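Local coordinates for protein esterase (Thermotoga maritima, PDB 3DOH) that is a thermostable carboxylesterase that probably hydrolyses carboxylic ester bonds with an alpha/beta-hydrolase domain joined to an immunoglobulin-like domain, at residues T94-M106 with A183-G196. Sequence-based numbering, arbitrary orientation.
Sequences TIVFGPNFLNTRM and AGERGTDNYLQVAG. With SO4 (sulfate ion), chain C.
At the joint between the immunoglobulin-like and hydrolase domains, loop residues Phe-101 to Asn-103 lie along Ala-183 to Arg-186. Asn-103 N donates to Gly-184 O (2.8 Å); a side chain on Gly-184 would run into the amide ND2 of Asn-103 beside it. Arg-186 is long enough to turn back, bending at chi3 (-51°), so that NE reaches Ala-183 O at 2.9 Å while NH2 meets Phe-101 O at 3.1 Å, from above that carbonyl's plane. Its NH1 is held by Ser-225 O. A leucine in its place would probably leave Phe-101 O without this donor and Ala-183 O with just the backbone N of this residue. The Ig-like loop borders the probable active site of the alpha/beta-hydrolase fold: a sulfate, bound by Ser-271 and His-359 of a likely catalytic triad, accepts from Ala-183 N, and Phe-101 turns its ring edge to sulfate O1 (CD1 to O1 3.4 Å). Farther along, apolar Ile-95 suits a buried place, its CD1 packing on Leu-192 CD1 (3.9 Å) and Gly-196 CA. Long Arg-105 lays CD against Tyr-191 CE2 (3.7 Å), planes 59° apart, carrying its charge to salt bridges with Glu-20 (NH1) and Glu-136 (NH2); Glu-20 also hydrogen-bonds Tyr-191 OH.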
loop_
_atom_site.group_PDB
_atom_site.type_symbol
_atom_site.label_atom_id
_atom_site.label_comp_id
_atom_site.label_asym_id
_atom_site.label_seq_id
_atom_site.Cartn_x
_atom_site.Cartn_y
_atom_site.Cartn_z
ATOM N N THR A 94 4.014 29.918 5.454
ATOM C CA THR A 94 4.592 30.907 6.376
ATOM C C THR A 94 3.535 31.478 7.334
ATOM O O THR A 94 3.862 32.084 8.367
ATOM C CB THR A 94 5.352 32.036 5.637
ATOM O OG1 THR A 94 4.466 32.686 4.735
ATOM C CG2 THR A 94 6.508 31.463 4.852
ATOM N N ILE A 95 2.274 31.247 7.008
ATOM C CA ILE A 95 1.206 31.924 7.694
ATOM C C ILE A 95 0.405 30.934 8.499
ATOM O O ILE A 95 -0.230 30.050 7.934
ATOM C CB ILE A 95 0.275 32.679 6.700
ATOM C CG1 ILE A 95 1.086 33.708 5.892
ATOM C CG2 ILE A 95 -0.944 33.300 7.456
ATOM C CD1 ILE A 95 0.324 34.413 4.773
ATOM N N VAL A 96 0.415 31.077 9.816
ATOM C CA VAL A 96 -0.482 30.266 10.624
ATOM C C VAL A 96 -1.821 30.995 10.797
ATOM O O VAL A 96 -1.863 32.166 11.185
ATOM C CB VAL A 96 0.162 29.732 11.970
ATOM C CG1 VAL A 96 0.187 30.800 13.050
ATOM C CG2 VAL A 96 -0.567 28.444 12.472
ATOM N N PHE A 97 -2.890 30.283 10.429
ATOM C CA PHE A 97 -4.270 30.722 10.600
ATOM C C PHE A 97 -4.613 30.677 12.070
ATOM O O PHE A 97 -5.017 29.636 12.557
ATOM C CB PHE A 97 -5.273 29.774 9.882
ATOM C CG PHE A 97 -5.021 29.586 8.400
ATOM C CD1 PHE A 97 -5.058 30.679 7.513
ATOM C CD2 PHE A 97 -4.769 28.296 7.882
ATOM C CE1 PHE A 97 -4.826 30.511 6.129
ATOM C CE2 PHE A 97 -4.528 28.096 6.499
ATOM C CZ PHE A 97 -4.560 29.219 5.615
ATOM N N GLY A 98 -4.447 31.792 12.772
ATOM C CA GLY A 98 -4.945 31.912 14.141
ATOM C C GLY A 98 -6.463 32.164 14.158
ATOM O O GLY A 98 -7.113 32.157 13.090
ATOM N N PRO A 99 -7.052 32.386 15.367
ATOM C CA PRO A 99 -8.484 32.750 15.457
ATOM C C PRO A 99 -8.730 34.303 15.510
ATOM O O PRO A 99 -7.762 35.082 15.483
ATOM C CB PRO A 99 -8.922 32.059 16.770
ATOM C CG PRO A 99 -7.592 31.775 17.553
ATOM C CD PRO A 99 -6.442 32.301 16.716
ATOM N N ASN A 100 -9.987 34.765 15.494
ATOM C CA ASN A 100 -11.130 34.009 14.980
ATOM C C ASN A 100 -10.998 34.137 13.461
ATOM O O ASN A 100 -11.105 33.133 12.713
ATOM C CB ASN A 100 -12.489 34.597 15.450
ATOM C CG ASN A 100 -12.540 34.903 16.968
ATOM O OD1 ASN A 100 -12.567 33.985 17.823
ATOM N ND2 ASN A 100 -12.592 36.204 17.300
ATOM N N PHE A 101 -10.724 35.380 13.034
ATOM C CA PHE A 101 -10.611 35.745 11.618
ATOM C C PHE A 101 -9.344 36.585 11.334
ATOM O O PHE A 101 -9.372 37.531 10.554
ATOM C CB PHE A 101 -11.925 36.424 11.129
ATOM C CG PHE A 101 -12.978 35.436 10.643
ATOM C CD1 PHE A 101 -13.214 35.267 9.262
ATOM C CD2 PHE A 101 -13.704 34.641 11.561
ATOM C CE1 PHE A 101 -14.166 34.339 8.806
ATOM C CE2 PHE A 101 -14.645 33.698 11.125
ATOM C CZ PHE A 101 -14.885 33.547 9.748
ATOM N N LEU A 102 -8.232 36.202 11.963
ATOM C CA LEU A 102 -6.982 36.979 11.913
ATOM C C LEU A 102 -5.749 36.072 11.842
ATOM O O LEU A 102 -5.424 35.370 12.788
ATOM C CB LEU A 102 -6.907 37.933 13.131
ATOM C CG LEU A 102 -6.140 39.271 13.099
ATOM C CD1 LEU A 102 -6.166 39.931 11.716
ATOM C CD2 LEU A 102 -6.667 40.252 14.162
ATOM N N ASN A 103 -5.070 36.101 10.700
ATOM C CA ASN A 103 -3.896 35.264 10.485
ATOM C C ASN A 103 -2.597 36.006 10.785
ATOM O O ASN A 103 -2.537 37.232 10.696
ATOM C CB ASN A 103 -3.876 34.725 9.054
ATOM C CG ASN A 103 -5.129 33.948 8.707
ATOM O OD1 ASN A 103 -5.970 33.687 9.567
ATOM N ND2 ASN A 103 -5.262 33.573 7.439
ATOM N N THR A 104 -1.560 35.255 11.139
ATOM C CA THR A 104 -0.262 35.839 11.454
ATOM C C THR A 104 0.868 35.072 10.774
ATOM O O THR A 104 0.834 33.844 10.690
ATOM C CB THR A 104 -0.009 35.867 12.972
ATOM O OG1 THR A 104 1.340 36.279 13.228
ATOM C CG2 THR A 104 -0.237 34.490 13.576
ATOM N N ARG A 105 1.867 35.804 10.291
ATOM C CA ARG A 105 3.054 35.189 9.708
ATOM C C ARG A 105 4.173 35.065 10.737
ATOM O O ARG A 105 4.973 35.983 10.912
ATOM C CB ARG A 105 3.538 35.996 8.502
ATOM C CG ARG A 105 4.256 35.169 7.449
ATOM C CD ARG A 105 5.007 36.055 6.468
ATOM N NE ARG A 105 6.444 36.071 6.734
ATOM C CZ ARG A 105 7.368 35.668 5.868
ATOM N NH1 ARG A 105 7.009 35.216 4.674
ATOM N NH2 ARG A 105 8.652 35.718 6.196
ATOM N N MET A 106 4.221 33.923 11.416
ATOM C CA MET A 106 5.483 33.248 11.690
ATOM C C MET A 106 6.664 34.039 11.139
ATOM O O MET A 106 6.887 34.078 9.929
ATOM C CB MET A 106 5.476 31.836 11.101
ATOM C CG MET A 106 5.711 30.734 12.122
ATOM S SD MET A 106 5.299 29.098 11.487
ATOM C CE MET A 106 6.696 28.145 12.079
ATOM N N ALA A 183 -10.546 38.878 5.454
ATOM C CA ALA A 183 -10.429 39.172 6.879
ATOM C C ALA A 183 -9.106 38.737 7.439
ATOM O O ALA A 183 -8.461 39.500 8.158
ATOM C CB ALA A 183 -11.557 38.560 7.664
ATOM N N GLY A 184 -8.684 37.526 7.091
ATOM C CA GLY A 184 -7.531 36.923 7.749
ATOM C C GLY A 184 -6.235 37.648 7.484
ATOM O O GLY A 184 -5.303 37.556 8.264
ATOM N N GLU A 185 -6.173 38.366 6.371
ATOM C CA GLU A 185 -4.997 39.114 6.000
ATOM C C GLU A 185 -4.957 40.515 6.627
ATOM O O GLU A 185 -3.965 41.219 6.478
ATOM C CB GLU A 185 -4.931 39.224 4.478
ATOM C CG GLU A 185 -4.475 37.969 3.809
ATOM C CD GLU A 185 -5.476 36.871 4.027
ATOM O OE1 GLU A 185 -6.621 37.015 3.507
ATOM O OE2 GLU A 185 -5.132 35.893 4.743
ATOM N N ARG A 186 -6.020 40.919 7.321
ATOM C CA ARG A 186 -5.986 42.187 8.064
ATOM C C ARG A 186 -4.783 42.252 8.992
ATOM O O ARG A 186 -4.275 41.215 9.456
ATOM C CB ARG A 186 -7.247 42.434 8.876
ATOM C CG ARG A 186 -8.418 42.871 8.056
ATOM C CD ARG A 186 -9.659 42.888 8.907
ATOM N NE ARG A 186 -9.824 41.631 9.613
ATOM C CZ ARG A 186 -10.761 41.402 10.526
ATOM N NH1 ARG A 186 -11.618 42.358 10.836
ATOM N NH2 ARG A 186 -10.854 40.207 11.118
ATOM N N GLY A 187 -4.328 43.474 9.246
ATOM C CA GLY A 187 -3.114 43.659 9.998
ATOM C C GLY A 187 -2.502 44.997 9.706
ATOM O O GLY A 187 -3.178 45.921 9.261
ATOM N N THR A 188 -1.212 45.121 9.993
ATOM C CA THR A 188 -0.549 46.420 10.026
ATOM C C THR A 188 0.881 46.247 9.537
ATOM O O THR A 188 1.689 47.174 9.581
ATOM C CB THR A 188 -0.528 47.007 11.450
ATOM O OG1 THR A 188 -1.109 48.316 11.439
ATOM C CG2 THR A 188 0.899 47.094 11.969
ATOM N N ASP A 189 1.174 45.040 9.072
ATOM C CA ASP A 189 2.507 44.660 8.676
ATOM C C ASP A 189 2.795 44.940 7.205
ATOM O O ASP A 189 3.959 44.892 6.772
ATOM C CB ASP A 189 2.716 43.154 8.953
ATOM C CG ASP A 189 1.733 42.237 8.144
ATOM O OD1 ASP A 189 0.566 42.602 7.937
ATOM O OD2 ASP A 189 2.115 41.129 7.714
ATOM N N ASN A 190 1.755 45.198 6.421
ATOM C CA ASN A 190 1.921 45.406 4.994
ATOM C C ASN A 190 2.490 44.179 4.230
ATOM O O ASN A 190 3.126 44.326 3.171
ATOM C CB ASN A 190 2.799 46.636 4.739
ATOM C CG ASN A 190 2.375 47.404 3.511
ATOM O OD1 ASN A 190 1.467 46.985 2.795
ATOM N ND2 ASN A 190 3.021 48.531 3.249
ATOM N N TYR A 191 2.283 42.977 4.751
ATOM C CA TYR A 191 2.835 41.795 4.093
ATOM C C TYR A 191 1.747 40.772 3.812
ATOM O O TYR A 191 1.585 40.295 2.688
ATOM C CB TYR A 191 3.936 41.169 4.952
ATOM C CG TYR A 191 4.828 40.206 4.202
ATOM C CD1 TYR A 191 6.046 40.620 3.678
ATOM C CD2 TYR A 191 4.451 38.883 4.016
ATOM C CE1 TYR A 191 6.864 39.743 2.991
ATOM C CE2 TYR A 191 5.262 37.998 3.330
ATOM C CZ TYR A 191 6.467 38.434 2.820
ATOM O OH TYR A 191 7.278 37.557 2.136
ATOM N N LEU A 192 1.007 40.447 4.861
ATOM C CA LEU A 192 -0.123 39.513 4.803
ATOM C C LEU A 192 -0.955 39.544 3.534
ATOM O O LEU A 192 -1.235 38.480 2.967
ATOM C CB LEU A 192 -1.031 39.746 5.990
ATOM C CG LEU A 192 -1.093 38.613 7.008
ATOM C CD1 LEU A 192 0.075 37.602 6.929
ATOM C CD2 LEU A 192 -1.207 39.231 8.380
ATOM N N GLN A 193 -1.310 40.748 3.081
ATOM C CA GLN A 193 -2.359 40.920 2.054
ATOM C C GLN A 193 -1.840 40.581 0.667
ATOM O O GLN A 193 -2.588 40.501 -0.335
ATOM C CB GLN A 193 -2.994 42.332 2.120
ATOM C CG GLN A 193 -2.265 43.460 1.400
ATOM C CD GLN A 193 -1.106 44.028 2.197
ATOM O OE1 GLN A 193 -0.663 43.428 3.184
ATOM N NE2 GLN A 193 -0.605 45.194 1.777
ATOM N N VAL A 194 -0.540 40.342 0.641
ATOM C CA VAL A 194 0.155 40.083 -0.576
ATOM C C VAL A 194 0.701 38.639 -0.507
ATOM O O VAL A 194 1.186 38.103 -1.494
ATOM C CB VAL A 194 1.211 41.235 -0.770
ATOM C CG1 VAL A 194 2.652 40.753 -0.784
ATOM C CG2 VAL A 194 0.867 42.126 -1.959
ATOM N N ALA A 195 0.587 37.988 0.639
ATOM C CA ALA A 195 1.197 36.699 0.802
ATOM C C ALA A 195 0.175 35.601 1.109
ATOM O O ALA A 195 0.439 34.408 0.925
ATOM C CB ALA A 195 2.213 36.766 1.882
ATOM N N GLY A 196 -0.997 35.997 1.571
ATOM C CA GLY A 196 -2.002 35.021 1.986
ATOM C C GLY A 196 -2.571 34.191 0.851
ATOM O O GLY A 196 -2.979 33.066 1.079
HETATM S S SO4 C . -11.495 35.696 4.977
HETATM O O1 SO4 C . -11.404 35.395 6.407
HETATM O O2 SO4 C . -10.103 35.657 4.442
HETATM O O3 SO4 C . -12.184 36.997 4.810
HETATM O O4 SO4 C . -12.307 34.696 4.316
HETATM O O HOH W 1 -3.090 39.816 11.131
#